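Side-chain contacts in putative antibiotic biosynthesis monooxygenase (Bordetella bronchiseptica, PDB 3GZ7), which is of unconfirmed function but belongs to the antibiotic biosynthesis monooxygenase family of dimeric alpha-beta barrel proteins and may act as a monooxygenase: residues 32-37 and 59-64; 41-46 and 95-100; 73-76 and 80-83; 83-86 and 90-93. One frame throughout, in Å; residues are numbered along the deposited sequence.

Interaction 1 (32-37 and 59-64)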
# COMPACT_ATOMS: atom_id res chain seq x y z
N GLY A 32 -9.07 9.23 18.66
CA GLY A 32 -10.36 9.89 18.60
C GLY A 32 -10.65 10.76 17.38
O GLY A 32 -11.76 11.24 17.25
N ARG A 33 -9.68 10.96 16.47
CA ARG A 33 -9.89 11.90 15.33
C ARG A 33 -10.18 11.21 13.98
O ARG A 33 -10.15 11.82 12.92
CB ARG A 33 -8.70 12.87 15.24
CG ARG A 33 -8.38 13.49 16.59
CD ARG A 33 -8.27 14.99 16.60
NE ARG A 33 -9.47 15.63 16.06
CZ ARG A 33 -9.53 16.88 15.62
NH1 ARG A 33 -8.45 17.67 15.65
NH2 ARG A 33 -10.67 17.35 15.13
N GLU A 34 -10.51 9.93 14.05
CA GLU A 34 -10.58 9.09 12.88
C GLU A 34 -11.74 9.50 12.00
O GLU A 34 -11.58 9.63 10.80
CB GLU A 34 -10.69 7.61 13.29
CG GLU A 34 -9.47 7.02 13.91
CD GLU A 34 -9.49 6.92 15.43
OE1 GLU A 34 -10.08 7.79 16.11
OE2 GLU A 34 -8.88 5.96 15.94
N ALA A 35 -12.92 9.70 12.60
CA ALA A 35 -14.12 10.11 11.87
C ALA A 35 -13.92 11.49 11.23
O ALA A 35 -14.35 11.74 10.10
CB ALA A 35 -15.37 10.12 12.82
N ASP A 36 -13.28 12.37 11.98
CA ASP A 36 -12.96 13.71 11.52
C ASP A 36 -12.04 13.60 10.32
O ASP A 36 -12.13 14.40 9.38
CB ASP A 36 -12.24 14.52 12.63
CG ASP A 36 -13.18 15.07 13.70
OD1 ASP A 36 -14.40 15.17 13.45
OD2 ASP A 36 -12.69 15.44 14.80
N PHE A 37 -11.14 12.62 10.37
CA PHE A 37 -10.11 12.50 9.34
C PHE A 37 -10.76 12.01 8.08
O PHE A 37 -10.65 12.63 7.02
CB PHE A 37 -8.96 11.55 9.77
CG PHE A 37 -7.95 11.31 8.66
CD1 PHE A 37 -7.20 12.35 8.15
CD2 PHE A 37 -7.78 10.04 8.12
CE1 PHE A 37 -6.29 12.14 7.11
CE2 PHE A 37 -6.88 9.81 7.09
CZ PHE A 37 -6.13 10.86 6.59
N LEU A 59 -8.39 5.83 0.22
CA LEU A 59 -8.07 5.89 1.65
C LEU A 59 -8.29 4.50 2.21
O LEU A 59 -9.34 3.89 1.97
CB LEU A 59 -8.93 6.93 2.39
CG LEU A 59 -8.64 7.12 3.90
CD1 LEU A 59 -7.20 7.58 4.13
CD2 LEU A 59 -9.66 8.08 4.51
N HIS A 60 -7.27 3.95 2.85
CA HIS A 60 -7.36 2.63 3.45
C HIS A 60 -7.09 2.77 4.93
O HIS A 60 -6.36 3.65 5.34
CB HIS A 60 -6.35 1.64 2.83
CG HIS A 60 -6.55 1.38 1.38
ND1 HIS A 60 -7.34 0.36 0.91
CD2 HIS A 60 -6.08 2.04 0.29
CE1 HIS A 60 -7.34 0.40 -0.42
NE2 HIS A 60 -6.60 1.41 -0.81
N ARG A 61 -7.69 1.88 5.72
CA ARG A 61 -7.52 1.85 7.16
C ARG A 61 -6.96 0.51 7.64
O ARG A 61 -7.47 -0.54 7.29
CB ARG A 61 -8.84 2.11 7.85
CG ARG A 61 -8.72 2.25 9.34
CD ARG A 61 -10.05 2.67 9.94
NE ARG A 61 -9.88 3.03 11.36
CZ ARG A 61 -10.90 3.33 12.17
NH1 ARG A 61 -12.15 3.33 11.73
NH2 ARG A 61 -10.67 3.61 13.44
N SER A 62 -5.93 0.57 8.49
CA SER A 62 -5.35 -0.61 9.10
C SER A 62 -6.33 -1.32 10.03
O SER A 62 -6.98 -0.68 10.85
CB SER A 62 -4.12 -0.24 9.90
OG SER A 62 -3.51 -1.41 10.45
N ILE A 63 -6.41 -2.64 9.92
CA ILE A 63 -7.19 -3.47 10.84
C ILE A 63 -6.49 -3.64 12.21
O ILE A 63 -7.13 -3.55 13.24
CB ILE A 63 -7.55 -4.83 10.16
CG1 ILE A 63 -8.62 -4.55 9.10
CG2 ILE A 63 -8.08 -5.86 11.22
CD1 ILE A 63 -8.75 -5.61 7.99
N GLU A 64 -5.18 -3.85 12.22
CA GLU A 64 -4.43 -4.05 13.45
C GLU A 64 -4.19 -2.74 14.24
O GLU A 64 -4.11 -2.75 15.46
CB GLU A 64 -3.10 -4.75 13.16
CG GLU A 64 -3.26 -6.17 12.64
CD GLU A 64 -3.35 -6.26 11.11
OE1 GLU A 64 -3.51 -5.24 10.41
OE2 GLU A 64 -3.25 -7.38 10.60
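Glu34 and Arg61 are one of two nearest backbone pairs, their CA atoms 9.7 Å apart; Phe37 and Leu59, one helical turn on, are the other, so the first turn of helix 34-49 lies a full side-chain layer above the end of strand 54-62. That spacing calls for long or bulky residues. Arg61 sends an extended chain up from the strand, its CG anti to the backbone N (chi1 -173°), and NH2 ends 3.6 Å from Glu34 CG. The Glu34 chain crosses it at about a right angle, with CB over one face of the guanidinium. The charges attract only at long range, Glu34 OE2 standing 3.9 Å from Arg61 NH2; the firmer polar partner of Arg61 is the carbonyl of Pro66, which takes a hydrogen bond from NE. Deeper in, the contact is wholly apolar: Phe37 CE2 rests 3.7 Å from Leu59 CD1, and the Phe37 and Tyr69 rings pack edge-to-face. Strand 54-62 continues the sheet into the second subunit through an antiparallel ladder, and a helix packed on such a shared sheet is characteristic of the dimeric alpha-beta barrel.

Interaction 2 (41-46 and 95-100); sequences VAQARP and RKLVGE
Apolar packing carries most of this contact, and Leu97 does the largest share of it. Its two methyls part company: CD1 settles 3.7 Å from Ala44 CB, while CD2 reaches outward to Gln43. Alanine has only a CB to offer, so Leu97 CD1 can sink onto it and come within 4.0 Å of Ala44 CA as well. Further along, Val98 CG1, anti to its own carbonyl carbon (chi1 -60°), comes 3.8 Å from Val41 N; the methyls themselves, Val41 CG2 and Val98 CG1, meet more loosely at 4.4 Å. In the dimeric alpha-beta barrel the helices cover one side of the antiparallel sheet, and here the long helix 34-49 is joined to the last helix, 89-98, with Trp94 adding its side chain against Val41 and Ala44. Leu115 of the second subunit also packs on Val41. The remaining contact sets a polar group against a methyl. An extended Gln43 chain, its CG anti to the backbone N (chi1 -168°), crosses Leu97 at about a right angle and carries the amide itself onto Leu97 CD2, which sits almost equally far from Gln43 CD (3.5 Å), NE2 (3.5 Å) and OE1 (3.6 Å), at the exposed edge of the helix pair.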
# COMPACT_ATOMS: atom_id res chain seq x y z
N VAL A 41 -10.72 13.81 4.53
CA VAL A 41 -10.28 13.23 3.26
C VAL A 41 -11.42 13.20 2.21
O VAL A 41 -11.18 13.50 1.03
CB VAL A 41 -9.67 11.82 3.43
CG1 VAL A 41 -9.22 11.27 2.07
CG2 VAL A 41 -8.46 11.84 4.43
N ALA A 42 -12.64 12.85 2.62
CA ALA A 42 -13.77 12.72 1.68
C ALA A 42 -14.04 14.06 0.99
O ALA A 42 -14.21 14.14 -0.22
CB ALA A 42 -15.03 12.20 2.41
N GLN A 43 -13.97 15.11 1.78
CA GLN A 43 -14.14 16.48 1.32
C GLN A 43 -12.98 17.04 0.51
O GLN A 43 -13.16 17.92 -0.31
CB GLN A 43 -14.35 17.35 2.56
CG GLN A 43 -14.81 18.68 2.19
CD GLN A 43 -14.91 19.61 3.34
OE1 GLN A 43 -14.99 19.19 4.52
NE2 GLN A 43 -14.86 20.90 3.01
N ALA A 44 -11.80 16.53 0.78
CA ALA A 44 -10.57 17.03 0.18
C ALA A 44 -10.25 16.30 -1.12
O ALA A 44 -9.47 16.79 -1.92
CB ALA A 44 -9.43 16.88 1.19
N ARG A 45 -10.86 15.13 -1.32
CA ARG A 45 -10.61 14.27 -2.48
C ARG A 45 -10.58 14.96 -3.85
O ARG A 45 -9.66 14.67 -4.62
CB ARG A 45 -11.59 13.08 -2.52
CG ARG A 45 -10.95 11.82 -1.97
CD ARG A 45 -11.75 10.56 -2.15
NE ARG A 45 -11.58 9.92 -3.45
CZ ARG A 45 -12.45 9.97 -4.47
NH1 ARG A 45 -13.58 10.68 -4.41
NH2 ARG A 45 -12.19 9.30 -5.58
N PRO A 46 -11.57 15.85 -4.16
CA PRO A 46 -11.59 16.71 -5.36
C PRO A 46 -10.38 17.65 -5.58
O PRO A 46 -10.05 17.96 -6.73
CB PRO A 46 -12.86 17.54 -5.18
CG PRO A 46 -13.72 16.71 -4.32
CD PRO A 46 -12.79 16.05 -3.35
N ARG A 95 -3.98 20.61 3.78
CA ARG A 95 -3.44 20.68 5.14
C ARG A 95 -4.35 21.41 6.10
O ARG A 95 -4.45 21.01 7.24
CB ARG A 95 -2.02 21.27 5.13
CG ARG A 95 -0.96 20.24 4.72
CD ARG A 95 -1.06 19.09 5.74
NE ARG A 95 0.14 18.28 5.92
CZ ARG A 95 1.20 18.62 6.65
NH1 ARG A 95 1.28 19.79 7.27
NH2 ARG A 95 2.22 17.74 6.72
N LYS A 96 -5.04 22.44 5.62
CA LYS A 96 -6.13 23.06 6.40
C LYS A 96 -7.30 22.13 6.71
O LYS A 96 -7.88 22.20 7.79
CB LYS A 96 -6.63 24.33 5.69
CG LYS A 96 -5.60 25.48 5.77
CD LYS A 96 -5.83 26.59 4.74
CE LYS A 96 -4.65 27.57 4.72
NZ LYS A 96 -5.04 28.80 4.00
N LEU A 97 -7.66 21.25 5.78
CA LEU A 97 -8.73 20.28 5.98
C LEU A 97 -8.36 19.09 6.91
O LEU A 97 -9.20 18.65 7.66
CB LEU A 97 -9.26 19.75 4.64
CG LEU A 97 -10.23 20.62 3.86
CD1 LEU A 97 -10.18 20.33 2.35
CD2 LEU A 97 -11.65 20.39 4.37
N VAL A 98 -7.15 18.53 6.83
CA VAL A 98 -6.83 17.32 7.60
C VAL A 98 -5.60 17.37 8.51
O VAL A 98 -5.45 16.51 9.40
CB VAL A 98 -6.66 16.12 6.70
CG1 VAL A 98 -7.93 15.88 5.96
CG2 VAL A 98 -5.47 16.31 5.79
N GLY A 99 -4.74 18.35 8.31
CA GLY A 99 -3.54 18.52 9.14
C GLY A 99 -3.68 18.39 10.65
O GLY A 99 -2.84 17.77 11.27
N GLU A 100 -4.76 18.94 11.23
CA GLU A 100 -4.99 18.91 12.69
C GLU A 100 -5.29 17.49 13.22
O GLU A 100 -5.27 17.23 14.42
CB GLU A 100 -6.15 19.88 13.08

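Interaction 3 (73-76 and 80-83)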
# COMPACT_ATOMS: atom_id res chain seq x y z
N VAL A 73 -2.48 7.53 -3.91
CA VAL A 73 -2.79 8.55 -4.92
C VAL A 73 -2.10 8.16 -6.21
O VAL A 73 -0.92 7.86 -6.21
CB VAL A 73 -2.35 9.97 -4.50
CG1 VAL A 73 -2.81 10.98 -5.50
CG2 VAL A 73 -2.90 10.30 -3.12
N ASP A 74 -2.86 8.14 -7.32
CA ASP A 74 -2.32 7.81 -8.64
C ASP A 74 -1.85 9.07 -9.33
O ASP A 74 -2.63 9.99 -9.49
CB ASP A 74 -3.36 7.08 -9.49
CG ASP A 74 -3.89 5.84 -8.77
OD1 ASP A 74 -3.15 4.87 -8.56
OD2 ASP A 74 -5.04 5.87 -8.34
N TRP A 75 -0.56 9.09 -9.67
CA TRP A 75 0.13 10.16 -10.37
C TRP A 75 0.77 9.64 -11.65
O TRP A 75 1.26 8.53 -11.72
CB TRP A 75 1.22 10.78 -9.47
CG TRP A 75 0.71 11.40 -8.16
CD1 TRP A 75 0.81 10.86 -6.89
CD2 TRP A 75 0.05 12.66 -8.01
NE1 TRP A 75 0.27 11.73 -5.98
CE2 TRP A 75 -0.23 12.82 -6.64
CE3 TRP A 75 -0.36 13.66 -8.91
CZ2 TRP A 75 -0.88 13.95 -6.14
CZ3 TRP A 75 -1.02 14.77 -8.42
CH2 TRP A 75 -1.28 14.90 -7.04
N GLU A 76 0.78 10.49 -12.68
CA GLU A 76 1.49 10.15 -13.92
C GLU A 76 3.00 10.08 -13.72
O GLU A 76 3.65 9.19 -14.25
CB GLU A 76 1.16 11.15 -15.04
CG GLU A 76 -0.24 10.95 -15.64
CD GLU A 76 -0.69 12.16 -16.53
OE1 GLU A 76 0.18 12.92 -17.01
OE2 GLU A 76 -1.92 12.31 -16.77
N ASN A 80 4.71 15.24 -10.62
CA ASN A 80 3.32 15.74 -10.55
C ASN A 80 2.89 15.86 -9.11
O ASN A 80 2.19 16.80 -8.73
CB ASN A 80 2.34 14.82 -11.27
CG ASN A 80 2.39 14.96 -12.79
OD1 ASN A 80 2.02 14.01 -13.52
ND2 ASN A 80 2.80 16.14 -13.27
N HIS A 81 3.35 14.92 -8.28
CA HIS A 81 3.15 15.03 -6.84
C HIS A 81 4.09 15.97 -6.09
O HIS A 81 3.66 16.89 -5.40
CB HIS A 81 3.22 13.64 -6.20
CG HIS A 81 3.07 13.67 -4.72
ND1 HIS A 81 3.79 12.86 -3.90
CD2 HIS A 81 2.36 14.49 -3.93
CE1 HIS A 81 3.50 13.14 -2.64
NE2 HIS A 81 2.65 14.15 -2.63
N MSE A 82 5.39 15.72 -6.20
CA MSE A 82 6.36 16.31 -5.28
C MSE A 82 6.73 17.74 -5.61
O MSE A 82 7.11 18.50 -4.73
CB MSE A 82 7.60 15.42 -5.22
CG MSE A 82 7.30 14.01 -4.57
SE MSE A 82 7.03 14.13 -2.67
CE MSE A 82 8.84 14.50 -2.21
N VAL A 83 6.59 18.10 -6.89
CA VAL A 83 6.78 19.46 -7.36
C VAL A 83 5.43 20.13 -7.53
O VAL A 83 5.09 21.07 -6.79
CB VAL A 83 7.67 19.47 -8.69
CG1 VAL A 83 7.78 20.87 -9.34
CG2 VAL A 83 9.07 18.92 -8.43
O HOH W 1 2.49 13.89 -16.25
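The turn from strand 68-75 into helix 78-85 is a tight beta-alpha connection, and Trp75, the last residue of the strand, meets the first turns of the helix across it. His81 CB stands over the five-membered ring of the indole, 3.5 Å from its centroid and only 10° off the ring normal, a clear CH-pi contact. With His81 CG anti to the backbone N (chi1 178°), the imidazole runs on beside the indole: the planes lie 15° apart, but the rings are slid so far that they barely overlap. Asn80 CB approaches the six-membered part, 3.8 Å from Trp75 CE3, and Val73 CG1 lies against the opposite face. The flat, broad indole of Trp75 thus lies between sheet and helix in the ferredoxin-like alpha-beta fold of each subunit, its NE1 hydrogen-bonded to Glu23 of strand 21-28. His81 is likewise bonded at both nitrogens, ND1 with His110 and NE2 with a citrate probably from the crystallisation liquor, though it may mark a pocket. Toward the surface the contact turns polar. One water donates to Glu76 OE1 at 2.6 Å and to Asn80 OD1 at 2.8 Å, bridging two acceptors that could not bond each other directly. The second carboxylate oxygen of Glu76 is bonded to His55, while Asn80 ND2 turns to Asp84.

Interaction 4 (83-86 and 90-93); sequences VDFR and DFQE
Asp90 touches the Phe85 ring lightly, its CB 4.5 Å from Phe85 CE1. Its carboxylate leads away to a salt bridge with Arg50, so the residue offers its hydrocarbon base to the aromatic ring and its charge to another part of the chain. Phe91 comes next and makes the greater part of the contact. Its CB lies 3.3 Å from the backbone O of Phe85 and also above the face of the Phe85 ring, 4.3 Å from the centroid, as a CH-pi contact. Because CG is anti to the backbone N, the ring of Phe91 extends toward the preceding helix, and its CD1 meets Phe85 CE2 at 3.6 Å. The two rings form an oblique pair, inclined at 58° with their centroids 5.7 Å apart. Between the two residues runs the short bend that links two consecutive helices, 78-85 and 89-98, on the helical side of the ferredoxin-like fold; Phe48 stacks on Phe85, tying the bend to helix 34-49. The ring of Phe91 also receives Arg86 over one face. The Arg86 chain is bent at chi2 (-80°), which carries CD above the ring, 4.0 Å from its centroid, while the guanidinium plane makes 33° with that of the ring. Arginine serves well here, since its methylenes cover the aromatic surface while NE is hydrogen-bonded to a citrate, probably a crystallisation additive. The backbone of Arg86 takes part too, its O lying 3.5 Å from Phe91 CD2. Gln92, on the outer side, only brushes that carbonyl.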
# COMPACT_ATOMS: atom_id res chain seq x y z
N VAL A 83 6.59 18.10 -6.89
CA VAL A 83 6.78 19.46 -7.36
C VAL A 83 5.43 20.13 -7.53
O VAL A 83 5.09 21.07 -6.79
CB VAL A 83 7.67 19.47 -8.69
CG1 VAL A 83 7.78 20.87 -9.34
CG2 VAL A 83 9.07 18.92 -8.43
N ASP A 84 4.62 19.63 -8.48
CA ASP A 84 3.37 20.33 -8.87
C ASP A 84 2.32 20.41 -7.73
O ASP A 84 1.86 21.51 -7.39
CB ASP A 84 2.76 19.75 -10.19
CG ASP A 84 3.76 19.73 -11.33
OD1 ASP A 84 4.58 20.67 -11.37
OD2 ASP A 84 3.80 18.78 -12.16
N PHE A 85 1.94 19.27 -7.17
CA PHE A 85 0.91 19.28 -6.14
C PHE A 85 1.42 19.99 -4.89
O PHE A 85 0.75 20.84 -4.31
CB PHE A 85 0.39 17.87 -5.79
CG PHE A 85 -0.60 17.86 -4.64
CD1 PHE A 85 -1.90 18.26 -4.83
CD2 PHE A 85 -0.19 17.50 -3.37
CE1 PHE A 85 -2.80 18.27 -3.76
CE2 PHE A 85 -1.07 17.54 -2.30
CZ PHE A 85 -2.36 17.91 -2.50
N ARG A 86 2.66 19.68 -4.51
CA ARG A 86 3.26 20.28 -3.33
C ARG A 86 3.44 21.80 -3.37
O ARG A 86 3.48 22.44 -2.33
CB ARG A 86 4.58 19.58 -3.04
CG ARG A 86 4.44 18.24 -2.39
CD ARG A 86 4.17 18.31 -0.89
NE ARG A 86 3.99 16.95 -0.37
CZ ARG A 86 4.96 16.14 0.02
NH1 ARG A 86 6.25 16.52 -0.03
NH2 ARG A 86 4.65 14.92 0.44
N ASP A 90 -3.74 24.11 -3.49
CA ASP A 90 -4.59 22.97 -3.03
C ASP A 90 -3.92 22.12 -1.98
O ASP A 90 -4.60 21.57 -1.12
CB ASP A 90 -5.09 22.12 -4.16
CG ASP A 90 -6.21 22.81 -4.96
OD1 ASP A 90 -6.83 23.75 -4.41
OD2 ASP A 90 -6.48 22.41 -6.13
N PHE A 91 -2.60 22.06 -2.01
CA PHE A 91 -1.85 21.42 -0.90
C PHE A 91 -2.06 22.15 0.43
O PHE A 91 -2.25 21.53 1.47
CB PHE A 91 -0.35 21.26 -1.23
CG PHE A 91 0.45 20.65 -0.09
CD1 PHE A 91 0.02 19.50 0.55
CD2 PHE A 91 1.62 21.24 0.35
CE1 PHE A 91 0.71 18.96 1.62
CE2 PHE A 91 2.35 20.68 1.40
CZ PHE A 91 1.89 19.54 2.02
N GLN A 92 -2.05 23.47 0.36
CA GLN A 92 -2.30 24.30 1.52
C GLN A 92 -3.73 24.09 2.05
O GLN A 92 -3.96 24.13 3.26
CB GLN A 92 -2.03 25.81 1.20
CG GLN A 92 -0.70 26.10 0.40
CD GLN A 92 0.53 25.59 1.12
OE1 GLN A 92 0.63 25.75 2.33
NE2 GLN A 92 1.49 25.04 0.38
N GLU A 93 -4.67 23.85 1.15
CA GLU A 93 -6.07 23.57 1.52
C GLU A 93 -6.27 22.12 2.08
O GLU A 93 -7.02 21.90 3.03
CB GLU A 93 -6.95 23.81 0.30
CG GLU A 93 -8.41 23.59 0.49
CD GLU A 93 -9.02 24.57 1.46
OE1 GLU A 93 -8.33 25.53 1.87
OE2 GLU A 93 -10.19 24.36 1.81

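Interactions 2 and 3 are the buried contacts, interaction 1 is partly buried and interaction 4 lies at the surface. Interactions 1 and 2 share helix 34-49 and touch where Phe37 meets Val98 and Leu59 meets Val41; both also reach the second subunit. Interactions 3 and 4 share helix 78-85 and meet through Trp75 and Phe85; interaction 4 passes on to helix 89-98, which interaction 2 also uses. Interactions 1 and 3 both join a helix to the sheet, on neighbouring strands, whereas 2 and 4 join helices. Chemistry follows place: mostly aliphatic in 2, aromatic with a water bridge at the rim in 3, aromatic with an arginine CH-pi contact in 4, and a long ion pair beside apolar packing in 1.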